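Local coordinates for BH0493 protein (Bacillus halodurans C-125, PDB 2QEE), which binds zinc and is probably a metal-dependent hydrolase of the amidohydrolase superfamily, its substrate not established, at residues Y52-V57 with P269-A274; E66-M71 with A77-E82; V91-R96 with L364-H369. One frame throughout, in Å; residues are numbered along the deposited sequence.

Contact 1 of 3, residues Y52-V57 with P269-A274; sequences YLVAEV and PALGDA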
ATOM      1  N   TYR C  52     -16.280   1.648 -17.570  1.00 22.68           N
ATOM      2  CA  TYR C  52     -15.329   2.483 -16.817  1.00 20.02           C
ATOM      3  C   TYR C  52     -15.594   3.956 -17.089  1.00 18.03           C
ATOM      4  O   TYR C  52     -15.443   4.800 -16.201  1.00 18.99           O
ATOM      5  CB  TYR C  52     -13.859   2.191 -17.188  1.00 20.12           C
ATOM      6  CG  TYR C  52     -13.262   0.870 -16.778  1.00 23.16           C
ATOM      7  CD1 TYR C  52     -14.003  -0.301 -16.743  1.00 25.30           C
ATOM      8  CD2 TYR C  52     -11.868   0.761 -16.522  1.00 29.80           C
ATOM      9  CE1 TYR C  52     -13.402  -1.526 -16.406  1.00 18.63           C
ATOM     10  CE2 TYR C  52     -11.251  -0.490 -16.175  1.00 21.27           C
ATOM     11  CZ  TYR C  52     -12.030  -1.604 -16.124  1.00 32.50           C
ATOM     12  OH  TYR C  52     -11.456  -2.789 -15.793  1.00 22.06           O
ATOM     13  N   LEU C  53     -15.928   4.276 -18.336  1.00 15.43           N
ATOM     14  CA  LEU C  53     -16.157   5.658 -18.741  1.00 16.52           C
ATOM     15  C   LEU C  53     -17.538   6.147 -18.349  1.00 16.69           C
ATOM     16  O   LEU C  53     -17.695   7.332 -18.074  1.00 16.39           O
ATOM     17  CB  LEU C  53     -15.901   5.874 -20.234  1.00 16.89           C
ATOM     18  CG  LEU C  53     -14.409   5.713 -20.637  1.00 17.04           C
ATOM     19  CD1 LEU C  53     -14.211   6.057 -22.091  1.00 23.88           C
ATOM     20  CD2 LEU C  53     -13.525   6.621 -19.783  1.00 23.12           C
ATOM     21  N   VAL C  54     -18.506   5.237 -18.299  1.00 18.05           N
ATOM     22  CA  VAL C  54     -19.815   5.599 -17.693  1.00 19.08           C
ATOM     23  C   VAL C  54     -19.675   6.084 -16.228  1.00 19.51           C
ATOM     24  O   VAL C  54     -20.134   7.198 -15.878  1.00 18.10           O
ATOM     25  CB  VAL C  54     -20.804   4.423 -17.801  1.00 21.09           C
ATOM     26  CG1 VAL C  54     -22.140   4.776 -17.121  1.00 23.54           C
ATOM     27  CG2 VAL C  54     -21.014   4.085 -19.280  1.00 21.76           C
ATOM     28  N   ALA C  55     -18.923   5.332 -15.420  1.00 18.21           N
ATOM     29  CA  ALA C  55     -18.652   5.769 -14.042  1.00 18.18           C
ATOM     30  C   ALA C  55     -18.023   7.169 -14.071  1.00 16.91           C
ATOM     31  O   ALA C  55     -18.455   8.089 -13.364  1.00 16.51           O
ATOM     32  CB  ALA C  55     -17.717   4.764 -13.356  1.00 16.42           C
ATOM     33  N   GLU C  56     -17.000   7.374 -14.915  1.00 17.08           N
ATOM     34  CA  GLU C  56     -16.304   8.645 -14.891  1.00 14.77           C
ATOM     35  C   GLU C  56     -17.186   9.819 -15.351  1.00 14.85           C
ATOM     36  O   GLU C  56     -17.148  10.865 -14.733  1.00 15.86           O
ATOM     37  CB  GLU C  56     -15.009   8.558 -15.711  1.00 16.63           C
ATOM     38  CG  GLU C  56     -13.996   7.619 -14.988  1.00 15.05           C
ATOM     39  CD  GLU C  56     -12.690   7.475 -15.755  1.00 16.16           C
ATOM     40  OE1 GLU C  56     -12.265   8.462 -16.416  1.00 16.96           O
ATOM     41  OE2 GLU C  56     -12.133   6.350 -15.660  1.00 15.98           O
ATOM     42  N   VAL C  57     -18.009   9.604 -16.385  1.00 15.81           N
ATOM     43  CA  VAL C  57     -18.802  10.752 -16.919  1.00 15.92           C
ATOM     44  C   VAL C  57     -19.864  11.132 -15.862  1.00 16.19           C
ATOM     45  O   VAL C  57     -20.190  12.325 -15.662  1.00 17.69           O
ATOM     46  CB  VAL C  57     -19.448  10.447 -18.310  1.00 17.80           C
ATOM     47  CG1 VAL C  57     -20.657   9.440 -18.229  1.00 16.41           C
ATOM     48  CG2 VAL C  57     -19.808  11.733 -19.001  1.00 16.39           C
ATOM     49  N   PRO C 269     -26.870   0.211  -8.042  1.00 24.17           N
ATOM     50  CA  PRO C 269     -27.517  -0.593  -9.105  1.00 24.98           C
ATOM     51  C   PRO C 269     -27.801   0.151 -10.397  1.00 23.97           C
ATOM     52  O   PRO C 269     -27.649  -0.453 -11.462  1.00 25.01           O
ATOM     53  CB  PRO C 269     -28.829  -1.044  -8.451  1.00 26.80           C
ATOM     54  CG  PRO C 269     -28.475  -1.123  -6.962  1.00 25.93           C
ATOM     55  CD  PRO C 269     -27.633   0.148  -6.779  1.00 27.03           C
ATOM     56  N   ALA C 270     -28.146   1.446 -10.319  1.00 24.06           N
ATOM     57  CA  ALA C 270     -28.576   2.192 -11.512  1.00 25.60           C
ATOM     58  C   ALA C 270     -27.426   2.312 -12.514  1.00 25.72           C
ATOM     59  O   ALA C 270     -27.651   2.506 -13.736  1.00 25.96           O
ATOM     60  CB  ALA C 270     -29.108   3.576 -11.142  1.00 26.41           C
ATOM     61  N   LEU C 271     -26.192   2.211 -11.988  1.00 24.57           N
ATOM     62  CA  LEU C 271     -24.995   2.270 -12.850  1.00 24.32           C
ATOM     63  C   LEU C 271     -24.712   1.007 -13.672  1.00 23.95           C
ATOM     64  O   LEU C 271     -23.768   1.013 -14.463  1.00 22.93           O
ATOM     65  CB  LEU C 271     -23.725   2.651 -12.042  1.00 23.52           C
ATOM     66  CG  LEU C 271     -23.595   4.120 -11.664  1.00 28.29           C
ATOM     67  CD1 LEU C 271     -22.253   4.399 -10.889  1.00 26.62           C
ATOM     68  CD2 LEU C 271     -23.702   5.019 -12.914  1.00 26.81           C
ATOM     69  N   GLY C 272     -25.495  -0.059 -13.475  1.00 26.06           N
ATOM     70  CA  GLY C 272     -25.308  -1.308 -14.204  1.00 26.77           C
ATOM     71  C   GLY C 272     -23.920  -1.861 -13.961  1.00 27.34           C
ATOM     72  O   GLY C 272     -23.490  -1.953 -12.801  1.00 27.36           O
ATOM     73  N   ASP C 273     -23.226  -2.207 -15.052  1.00 28.06           N
ATOM     74  CA  ASP C 273     -21.861  -2.735 -14.996  1.00 28.39           C
ATOM     75  C   ASP C 273     -20.851  -1.790 -14.333  1.00 27.14           C
ATOM     76  O   ASP C 273     -19.837  -2.257 -13.832  1.00 27.25           O
ATOM     77  CB  ASP C 273     -21.381  -3.116 -16.409  1.00 31.06           C
ATOM     78  CG  ASP C 273     -22.087  -4.356 -16.964  1.00 41.46           C
ATOM     79  OD1 ASP C 273     -22.654  -5.137 -16.168  1.00 36.24           O
ATOM     80  OD2 ASP C 273     -22.049  -4.573 -18.198  1.00 36.63           O
ATOM     81  N   ALA C 274     -21.137  -0.478 -14.326  1.00 22.94           N
ATOM     82  CA  ALA C 274     -20.320   0.541 -13.614  1.00 22.31           C
ATOM     83  C   ALA C 274     -20.650   0.643 -12.095  1.00 21.88           C
ATOM     84  O   ALA C 274     -20.170   1.561 -11.403  1.00 21.90           O
ATOM     85  CB  ALA C 274     -20.518   1.930 -14.284  1.00 22.53           C
TER
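The methyl of A274 sits on the flank of the helix at A55. Its CB lies 3.9 Å from A55 N and 4.1 Å from A55 CB. It therefore rests partly on backbone and partly on side chain, and the CA atoms of A55 and A274 come within 5.5 Å. A274 CB also packs against the branch point of V54, with V54 CB and A274 CB 4.3 Å apart. The second point of touch is looser. V54 CG1 reaches toward L271, ending 4.5 Å from L271 CD2. CG1 stands opposite the backbone N about the V54 CA-CB bond (chi1 178°), which sends this branch outward from the helix. All four touching residues are buried, and the side-chain contacts are apolar.

Helix 51-58 here meets the loop that leaves strand 257-264 and runs toward strand 277-278. Strand 257-264 probably belongs to the (beta/alpha) barrel expected of an amidohydrolase, with 269-274 in the connection after it. 3-10 turns shape this side. G272 N bonds to P269 O at 3.0 Å, and A274 N bonds to L271 O at 3.0 Å. The second of these brings L271 and A274, three residues apart, to the same helix. Between them G272 takes a positive phi, which favours glycine and lets the chain turn.

Farther out, the side chains of L271 and A270 pack on I65, and A270 O accepts a hydrogen bond from W69 NE1. The second subunit closes in as well: its K317 NZ bonds to A274 O, and its R316 forms a salt bridge with E56 and packs on A55.

Contact 2 of 3, residues E66-M71 with A77-E82; sequences EAFWAM and ADLIWE
F68 O is held by two donors, M71 N at 3.1 Å and the side-chain NE2 of Q76. The first is a backbone bond within 66-71. The second ties F68 to the start of helix 73-86. The same residue carries most of the apolar contact. Its CG is anti to the backbone N (chi1 -179°), and the ring reaches across to the second helix. L79 and I80 both meet this ring at its edge, near its plane. L79 CD2 lies 3.9 Å from F68 CD1, and I80 CD1 lies 3.9 Å from F68 CZ. M71 adds its terminal methyl: the chain bends at its last torsion (chi3 -54°), and M71 CE comes 4.1 Å from L79 CD2. L79 CD2 is therefore shared by the phenyl edge and the thioether end. The ring has a neighbour within its own helix too. F68 CD2 sits 3.7 Å above the plane of the W69 indole, offset toward its rim.

The contact joins two consecutive helices, 65-70 and 73-86, linked by a short turn and steeply inclined to each other. Helix 51-58 packs beside both through V54, L53 and V57, while helix 114-122 packs against A77, D78 and W81.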
ATOM      1  N   GLU C  66     -30.851   8.034 -15.652  1.00 29.04           N
ATOM      2  CA  GLU C  66     -31.993   7.599 -16.472  1.00 29.85           C
ATOM      3  C   GLU C  66     -31.890   8.187 -17.888  1.00 27.71           C
ATOM      4  O   GLU C  66     -32.057   7.470 -18.877  1.00 28.19           O
ATOM      5  CB  GLU C  66     -33.325   8.007 -15.793  1.00 30.87           C
ATOM      6  CG  GLU C  66     -33.525   7.419 -14.393  1.00 46.89           C
ATOM      7  CD  GLU C  66     -32.679   8.103 -13.308  1.00 38.89           C
ATOM      8  OE1 GLU C  66     -32.350   9.305 -13.447  1.00 48.51           O
ATOM      9  OE2 GLU C  66     -32.363   7.431 -12.299  1.00 50.06           O
ATOM     10  N   ALA C  67     -31.598   9.481 -17.995  1.00 26.78           N
ATOM     11  CA  ALA C  67     -31.524  10.122 -19.289  1.00 27.39           C
ATOM     12  C   ALA C  67     -30.376   9.489 -20.073  1.00 28.68           C
ATOM     13  O   ALA C  67     -30.504   9.221 -21.271  1.00 28.14           O
ATOM     14  CB  ALA C  67     -31.327  11.617 -19.153  1.00 28.04           C
ATOM     15  N   PHE C  68     -29.263   9.191 -19.378  1.00 28.48           N
ATOM     16  CA  PHE C  68     -28.113   8.554 -20.032  1.00 26.80           C
ATOM     17  C   PHE C  68     -28.482   7.211 -20.689  1.00 24.47           C
ATOM     18  O   PHE C  68     -28.179   6.965 -21.869  1.00 24.58           O
ATOM     19  CB  PHE C  68     -26.924   8.401 -19.042  1.00 25.71           C
ATOM     20  CG  PHE C  68     -25.710   7.776 -19.670  1.00 21.99           C
ATOM     21  CD1 PHE C  68     -24.813   8.553 -20.397  1.00 23.00           C
ATOM     22  CD2 PHE C  68     -25.485   6.404 -19.565  1.00 26.69           C
ATOM     23  CE1 PHE C  68     -23.708   7.950 -21.034  1.00 25.51           C
ATOM     24  CE2 PHE C  68     -24.381   5.811 -20.189  1.00 22.46           C
ATOM     25  CZ  PHE C  68     -23.498   6.588 -20.907  1.00 22.56           C
ATOM     26  N   TRP C  69     -29.148   6.347 -19.944  1.00 24.73           N
ATOM     27  CA  TRP C  69     -29.454   5.020 -20.436  1.00 27.76           C
ATOM     28  C   TRP C  69     -30.487   5.078 -21.564  1.00 29.25           C
ATOM     29  O   TRP C  69     -30.556   4.158 -22.397  1.00 29.70           O
ATOM     30  CB  TRP C  69     -29.941   4.153 -19.296  1.00 29.72           C
ATOM     31  CG  TRP C  69     -28.853   3.752 -18.338  1.00 26.84           C
ATOM     32  CD1 TRP C  69     -28.898   3.828 -16.971  1.00 32.88           C
ATOM     33  CD2 TRP C  69     -27.558   3.227 -18.673  1.00 31.10           C
ATOM     34  NE1 TRP C  69     -27.708   3.361 -16.437  1.00 27.63           N
ATOM     35  CE2 TRP C  69     -26.872   2.996 -17.461  1.00 28.45           C
ATOM     36  CE3 TRP C  69     -26.910   2.922 -19.885  1.00 28.53           C
ATOM     37  CZ2 TRP C  69     -25.563   2.492 -17.424  1.00 29.17           C
ATOM     38  CZ3 TRP C  69     -25.615   2.432 -19.849  1.00 29.32           C
ATOM     39  CH2 TRP C  69     -24.961   2.200 -18.625  1.00 29.50           C
ATOM     40  N   ALA C  70     -31.254   6.172 -21.571  1.00 29.40           N
ATOM     41  CA  ALA C  70     -32.278   6.440 -22.614  1.00 29.71           C
ATOM     42  C   ALA C  70     -31.673   6.944 -23.922  1.00 29.91           C
ATOM     43  O   ALA C  70     -32.351   6.931 -24.979  1.00 29.55           O
ATOM     44  CB  ALA C  70     -33.325   7.476 -22.100  1.00 30.36           C
ATOM     45  N   MET C  71     -30.437   7.457 -23.860  1.00 27.17           N
ATOM     46  CA  MET C  71     -29.760   7.885 -25.062  1.00 27.26           C
ATOM     47  C   MET C  71     -29.322   6.703 -25.909  1.00 26.73           C
ATOM     48  O   MET C  71     -29.153   5.576 -25.400  1.00 26.26           O
ATOM     49  CB  MET C  71     -28.531   8.749 -24.732  1.00 27.90           C
ATOM     50  CG  MET C  71     -28.827  10.130 -24.117  1.00 35.68           C
ATOM     51  SD  MET C  71     -27.262  10.959 -23.675  1.00 30.32           S
ATOM     52  CE  MET C  71     -26.540   9.702 -22.675  1.00 47.92           C
ATOM     53  N   ALA C  77     -21.919   8.210 -26.390  1.00 20.36           N
ATOM     54  CA  ALA C  77     -20.520   8.421 -26.773  1.00 19.87           C
ATOM     55  C   ALA C  77     -20.193   9.897 -26.982  1.00 20.11           C
ATOM     56  O   ALA C  77     -19.150  10.382 -26.562  1.00 19.08           O
ATOM     57  CB  ALA C  77     -20.180   7.580 -28.000  1.00 20.16           C
ATOM     58  N   ASP C  78     -21.086  10.643 -27.645  1.00 18.87           N
ATOM     59  CA  ASP C  78     -20.945  12.058 -27.787  1.00 19.23           C
ATOM     60  C   ASP C  78     -20.849  12.780 -26.416  1.00 18.40           C
ATOM     61  O   ASP C  78     -20.042  13.693 -26.248  1.00 17.63           O
ATOM     62  CB  ASP C  78     -22.186  12.636 -28.522  1.00 21.67           C
ATOM     63  CG  ASP C  78     -22.204  12.356 -30.006  1.00 31.68           C
ATOM     64  OD1 ASP C  78     -21.166  12.009 -30.604  1.00 27.43           O
ATOM     65  OD2 ASP C  78     -23.287  12.557 -30.593  1.00 28.01           O
ATOM     66  N   LEU C  79     -21.736  12.437 -25.484  1.00 20.82           N
ATOM     67  CA  LEU C  79     -21.744  13.055 -24.164  1.00 20.64           C
ATOM     68  C   LEU C  79     -20.381  12.766 -23.446  1.00 19.08           C
ATOM     69  O   LEU C  79     -19.767  13.678 -22.851  1.00 19.40           O
ATOM     70  CB  LEU C  79     -22.877  12.471 -23.311  1.00 22.19           C
ATOM     71  CG  LEU C  79     -22.970  13.094 -21.900  1.00 21.57           C
ATOM     72  CD1 LEU C  79     -23.321  14.576 -21.909  1.00 24.58           C
ATOM     73  CD2 LEU C  79     -23.903  12.303 -20.985  1.00 22.03           C
ATOM     74  N   ILE C  80     -19.986  11.499 -23.467  1.00 17.41           N
ATOM     75  CA  ILE C  80     -18.703  11.050 -22.809  1.00 16.76           C
ATOM     76  C   ILE C  80     -17.516  11.822 -23.411  1.00 17.87           C
ATOM     77  O   ILE C  80     -16.683  12.357 -22.667  1.00 18.66           O
ATOM     78  CB  ILE C  80     -18.545   9.523 -22.800  1.00 15.82           C
ATOM     79  CG1 ILE C  80     -19.619   8.945 -21.833  1.00 13.43           C
ATOM     80  CG2 ILE C  80     -17.071   9.081 -22.403  1.00 17.49           C
ATOM     81  CD1 ILE C  80     -19.801   7.418 -21.908  1.00 17.73           C
ATOM     82  N   TRP C  81     -17.511  11.962 -24.741  1.00 18.03           N
ATOM     83  CA  TRP C  81     -16.455  12.700 -25.422  1.00 17.65           C
ATOM     84  C   TRP C  81     -16.398  14.150 -24.943  1.00 17.79           C
ATOM     85  O   TRP C  81     -15.354  14.660 -24.525  1.00 16.35           O
ATOM     86  CB  TRP C  81     -16.650  12.644 -26.952  1.00 17.31           C
ATOM     87  CG  TRP C  81     -15.523  13.223 -27.711  1.00 20.13           C
ATOM     88  CD1 TRP C  81     -15.508  14.414 -28.378  1.00 20.73           C
ATOM     89  CD2 TRP C  81     -14.245  12.610 -27.963  1.00 19.87           C
ATOM     90  NE1 TRP C  81     -14.313  14.593 -29.022  1.00 22.34           N
ATOM     91  CE2 TRP C  81     -13.520  13.493 -28.801  1.00 19.26           C
ATOM     92  CE3 TRP C  81     -13.669  11.394 -27.595  1.00 20.72           C
ATOM     93  CZ2 TRP C  81     -12.219  13.208 -29.239  1.00 23.06           C
ATOM     94  CZ3 TRP C  81     -12.375  11.101 -28.028  1.00 18.62           C
ATOM     95  CH2 TRP C  81     -11.655  12.018 -28.820  1.00 21.27           C
ATOM     96  N   GLU C  82     -17.535  14.837 -24.998  1.00 16.75           N
ATOM     97  CA  GLU C  82     -17.585  16.223 -24.553  1.00 17.29           C
ATOM     98  C   GLU C  82     -17.179  16.397 -23.069  1.00 17.94           C
ATOM     99  O   GLU C  82     -16.371  17.274 -22.763  1.00 18.20           O
ATOM    100  CB  GLU C  82     -18.998  16.785 -24.814  1.00 18.09           C
ATOM    101  CG  GLU C  82     -19.200  18.214 -24.371  1.00 30.00           C
ATOM    102  CD  GLU C  82     -18.437  19.252 -25.208  1.00 28.63           C
ATOM    103  OE1 GLU C  82     -17.942  18.932 -26.329  1.00 31.62           O
ATOM    104  OE2 GLU C  82     -18.315  20.389 -24.708  1.00 35.84           O
TER

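Contact 3 of 3, residues V91-R96 with L364-H369; sequences VSEACR and LIYKWH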
ATOM      1  N   VAL C  91      -7.147  12.804 -18.943  1.00 12.28           N
ATOM      2  CA  VAL C  91      -5.941  12.267 -18.244  1.00 13.84           C
ATOM      3  C   VAL C  91      -6.112  10.951 -17.511  1.00 15.24           C
ATOM      4  O   VAL C  91      -5.070  10.319 -17.159  1.00 14.44           O
ATOM      5  CB  VAL C  91      -5.318  13.272 -17.249  1.00 13.82           C
ATOM      6  CG1 VAL C  91      -4.666  14.518 -18.034  1.00 13.57           C
ATOM      7  CG2 VAL C  91      -6.375  13.750 -16.236  1.00 16.21           C
ATOM      8  N   SER C  92      -7.341  10.545 -17.195  1.00 13.01           N
ATOM      9  CA  SER C  92      -7.534   9.229 -16.527  1.00 12.94           C
ATOM     10  C   SER C  92      -7.011   8.087 -17.388  1.00 12.85           C
ATOM     11  O   SER C  92      -6.867   8.226 -18.615  1.00 13.85           O
ATOM     12  CB  SER C  92      -8.992   8.958 -16.159  1.00 15.38           C
ATOM     13  OG  SER C  92      -9.703   8.582 -17.332  1.00 14.87           O
ATOM     14  N   GLU C  93      -6.752   6.940 -16.732  1.00 13.37           N
ATOM     15  CA  GLU C  93      -6.254   5.797 -17.479  1.00 12.61           C
ATOM     16  C   GLU C  93      -7.205   5.330 -18.607  1.00 13.64           C
ATOM     17  O   GLU C  93      -6.751   5.030 -19.731  1.00 13.14           O
ATOM     18  CB  GLU C  93      -5.959   4.643 -16.522  1.00 11.92           C
ATOM     19  CG  GLU C  93      -5.553   3.325 -17.130  1.00 12.51           C
ATOM     20  CD  GLU C  93      -4.277   3.345 -18.023  1.00 13.69           C
ATOM     21  OE1 GLU C  93      -3.524   4.329 -18.073  1.00 12.95           O
ATOM     22  OE2 GLU C  93      -4.114   2.321 -18.719  1.00 16.11           O
ATOM     23  N   ALA C  94      -8.503   5.229 -18.284  1.00 14.41           N
ATOM     24  CA  ALA C  94      -9.505   4.780 -19.253  1.00 13.68           C
ATOM     25  C   ALA C  94      -9.659   5.769 -20.420  1.00 12.03           C
ATOM     26  O   ALA C  94      -9.752   5.365 -21.590  1.00 13.37           O
ATOM     27  CB  ALA C  94     -10.827   4.532 -18.531  1.00 12.13           C
ATOM     28  N   CYS C  95      -9.558   7.070 -20.135  1.00 12.51           N
ATOM     29  CA  CYS C  95      -9.644   8.048 -21.219  1.00 14.42           C
ATOM     30  C   CYS C  95      -8.351   8.025 -22.051  1.00 15.50           C
ATOM     31  O   CYS C  95      -8.406   8.017 -23.302  1.00 14.64           O
ATOM     32  CB  CYS C  95      -9.882   9.436 -20.675  1.00 16.11           C
ATOM     33  SG  CYS C  95     -11.558   9.634 -19.985  1.00 17.55           S
ATOM     34  N   ARG C  96      -7.174   8.015 -21.390  1.00 13.69           N
ATOM     35  CA  ARG C  96      -5.920   7.837 -22.110  1.00 14.32           C
ATOM     36  C   ARG C  96      -6.009   6.627 -23.044  1.00 12.20           C
ATOM     37  O   ARG C  96      -5.558   6.682 -24.243  1.00 14.09           O
ATOM     38  CB  ARG C  96      -4.789   7.616 -21.122  1.00 14.57           C
ATOM     39  CG  ARG C  96      -3.411   7.297 -21.698  1.00 12.10           C
ATOM     40  CD  ARG C  96      -2.634   6.536 -20.551  1.00 12.63           C
ATOM     41  NE  ARG C  96      -1.320   6.170 -21.057  1.00 13.94           N
ATOM     42  CZ  ARG C  96      -0.502   5.314 -20.462  1.00 14.45           C
ATOM     43  NH1 ARG C  96      -0.868   4.700 -19.332  1.00 12.46           N
ATOM     44  NH2 ARG C  96       0.673   5.057 -21.012  1.00 14.68           N
ATOM     45  N   LEU C 364      -7.642  -4.099 -26.695  1.00 16.08           N
ATOM     46  CA  LEU C 364      -6.388  -4.871 -26.751  1.00 15.55           C
ATOM     47  C   LEU C 364      -5.240  -3.949 -27.083  1.00 16.88           C
ATOM     48  O   LEU C 364      -4.130  -4.155 -26.541  1.00 15.90           O
ATOM     49  CB  LEU C 364      -6.467  -5.970 -27.822  1.00 16.00           C
ATOM     50  CG  LEU C 364      -7.442  -7.055 -27.476  1.00 13.34           C
ATOM     51  CD1 LEU C 364      -7.411  -8.059 -28.647  1.00 16.97           C
ATOM     52  CD2 LEU C 364      -6.997  -7.777 -26.221  1.00 17.25           C
ATOM     53  N   ILE C 365      -5.478  -2.922 -27.901  1.00 15.46           N
ATOM     54  CA  ILE C 365      -4.370  -2.052 -28.314  1.00 16.74           C
ATOM     55  C   ILE C 365      -3.827  -1.359 -27.047  1.00 16.24           C
ATOM     56  O   ILE C 365      -2.632  -1.491 -26.729  1.00 16.81           O
ATOM     57  CB  ILE C 365      -4.807  -0.993 -29.345  1.00 15.27           C
ATOM     58  CG1 ILE C 365      -5.234  -1.717 -30.632  1.00 16.56           C
ATOM     59  CG2 ILE C 365      -3.611  -0.033 -29.709  1.00 14.09           C
ATOM     60  CD1 ILE C 365      -5.807  -0.756 -31.730  1.00 19.08           C
ATOM     61  N   TYR C 366      -4.699  -0.625 -26.351  1.00 14.65           N
ATOM     62  CA  TYR C 366      -4.176   0.194 -25.205  1.00 14.64           C
ATOM     63  C   TYR C 366      -3.853  -0.652 -23.992  1.00 14.60           C
ATOM     64  O   TYR C 366      -2.882  -0.344 -23.223  1.00 14.74           O
ATOM     65  CB  TYR C 366      -5.094   1.339 -24.834  1.00 14.18           C
ATOM     66  CG  TYR C 366      -6.135   1.129 -23.751  1.00 13.15           C
ATOM     67  CD1 TYR C 366      -5.769   1.101 -22.393  1.00 15.38           C
ATOM     68  CD2 TYR C 366      -7.521   1.018 -24.074  1.00 17.30           C
ATOM     69  CE1 TYR C 366      -6.701   1.050 -21.381  1.00 14.30           C
ATOM     70  CE2 TYR C 366      -8.462   0.935 -23.039  1.00 12.50           C
ATOM     71  CZ  TYR C 366      -8.059   0.921 -21.711  1.00 16.20           C
ATOM     72  OH  TYR C 366      -8.984   0.858 -20.681  1.00 15.02           O
ATOM     73  N   LYS C 367      -4.626  -1.700 -23.739  1.00 14.31           N
ATOM     74  CA  LYS C 367      -4.361  -2.461 -22.530  1.00 14.60           C
ATOM     75  C   LYS C 367      -2.951  -3.055 -22.613  1.00 14.13           C
ATOM     76  O   LYS C 367      -2.198  -3.048 -21.620  1.00 16.63           O
ATOM     77  CB  LYS C 367      -5.413  -3.569 -22.314  1.00 14.45           C
ATOM     78  CG  LYS C 367      -6.839  -3.016 -22.157  1.00 18.43           C
ATOM     79  CD  LYS C 367      -7.237  -2.863 -20.746  1.00 18.03           C
ATOM     80  CE  LYS C 367      -8.781  -2.674 -20.727  1.00 21.42           C
ATOM     81  NZ  LYS C 367      -9.207  -2.429 -19.321  1.00 21.39           N
ATOM     82  N   TRP C 368      -2.556  -3.567 -23.775  1.00 14.25           N
ATOM     83  CA  TRP C 368      -1.218  -4.168 -23.931  1.00 12.65           C
ATOM     84  C   TRP C 368      -0.126  -3.105 -24.094  1.00 14.12           C
ATOM     85  O   TRP C 368       0.959  -3.254 -23.558  1.00 13.54           O
ATOM     86  CB  TRP C 368      -1.238  -5.253 -25.050  1.00 14.20           C
ATOM     87  CG  TRP C 368      -1.990  -6.422 -24.515  1.00 11.13           C
ATOM     88  CD1 TRP C 368      -3.253  -6.829 -24.881  1.00 13.98           C
ATOM     89  CD2 TRP C 368      -1.597  -7.248 -23.428  1.00 14.90           C
ATOM     90  NE1 TRP C 368      -3.630  -7.900 -24.124  1.00 12.45           N
ATOM     91  CE2 TRP C 368      -2.645  -8.153 -23.193  1.00 13.95           C
ATOM     92  CE3 TRP C 368      -0.445  -7.305 -22.625  1.00 17.32           C
ATOM     93  CZ2 TRP C 368      -2.582  -9.125 -22.207  1.00 14.57           C
ATOM     94  CZ3 TRP C 368      -0.361  -8.274 -21.668  1.00 13.37           C
ATOM     95  CH2 TRP C 368      -1.453  -9.169 -21.442  1.00 16.63           C
ATOM     96  N   HIS C 369      -0.400  -2.039 -24.806  1.00 11.73           N
ATOM     97  CA  HIS C 369       0.597  -0.967 -24.952  1.00 12.76           C
ATOM     98  C   HIS C 369       0.950  -0.388 -23.558  1.00 14.55           C
ATOM     99  O   HIS C 369       2.138  -0.218 -23.192  1.00 14.24           O
ATOM    100  CB  HIS C 369       0.012   0.114 -25.850  1.00 15.75           C
ATOM    101  CG  HIS C 369       0.924   1.275 -26.123  1.00 27.33           C
ATOM    102  ND1 HIS C 369       1.260   2.221 -25.161  1.00 32.56           N
ATOM    103  CD2 HIS C 369       1.512   1.684 -27.274  1.00 33.45           C
ATOM    104  CE1 HIS C 369       2.054   3.128 -25.705  1.00 35.16           C
ATOM    105  NE2 HIS C 369       2.226   2.825 -26.984  1.00 39.37           N
TER
HETATM  106  O   HOH W   1     -10.985   2.807 -21.650  1.00 15.03           O
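The phenol ring of Y366 has K367 CG over the centre of one face, 4.0 Å above the plane. At the ring edge, near the plane, lies E93 OE2, 3.9 Å from Y366 CE1. The carboxylate is turned 65° from the ring plane, so the two flat groups do not stack. E93 OE2 has its hydrogen-bond partner in H370 ND1, and the imidazole of H370 also meets the Y366 ring. The other oxygen is taken by R96. NH1 of R96 donates to E93 OE1 at 3.0 Å with an angle of 153°, as part of a salt bridge. OE1 uses its syn lone pair and lies close to the guanidinium plane. Both oxygens are thus engaged, which should fix how the carboxylate is turned. R96 NH2 also makes a long, weak ion pair with D385 of the second subunit.

The first torsion of Y366, 93° and off the staggered positions, carries the ring toward helix 93-104, whose N-cap is S92. Its hydroxyl stops short of the backbone, with Y366 OH 4.2 Å from A94 CA. A water fills the remaining step: it donates to A94 O at 2.8 Å and lies 3.0 Å from Y366 OH, hydrogen-bonded to both.

Contact 3 joins helix 93-104 to helix 363-388, which follows the zinc ligand D357 in the chain. The Y366 side chain is about 9 Å from that of D357 and about 12 Å from the zinc. A metal-binding aspartate at the end of the last barrel strand is typical of the amidohydrolase superfamily, and D357 probably plays this part.

Overall arrangement
Helix 51-58 connects the three contacts. Contacts 1 and 2 have centres about 11 Å apart and touch: V54 CG2 lies 3.9 Å from F68 CZ, and V57 CG1 lies 3.8 Å from I80 CG1. Through L53 and E56, contact 1 also reaches contact 3, about 17 Å away between centres. There E56 OE1 probably hydrogen-bonds to S92 OG at 2.7 Å, and L53 CD2 packs 3.6 Å from C95 SG. Contacts 2 and 3 do not touch; their nearest atoms are about 6 Å apart. Contacts 1 and 3 also both meet the second subunit. Contacts 1 and 2 lie away from the metal site. Contact 3 lies beyond its first shell, the Y366 side chain about 12 Å from the zinc.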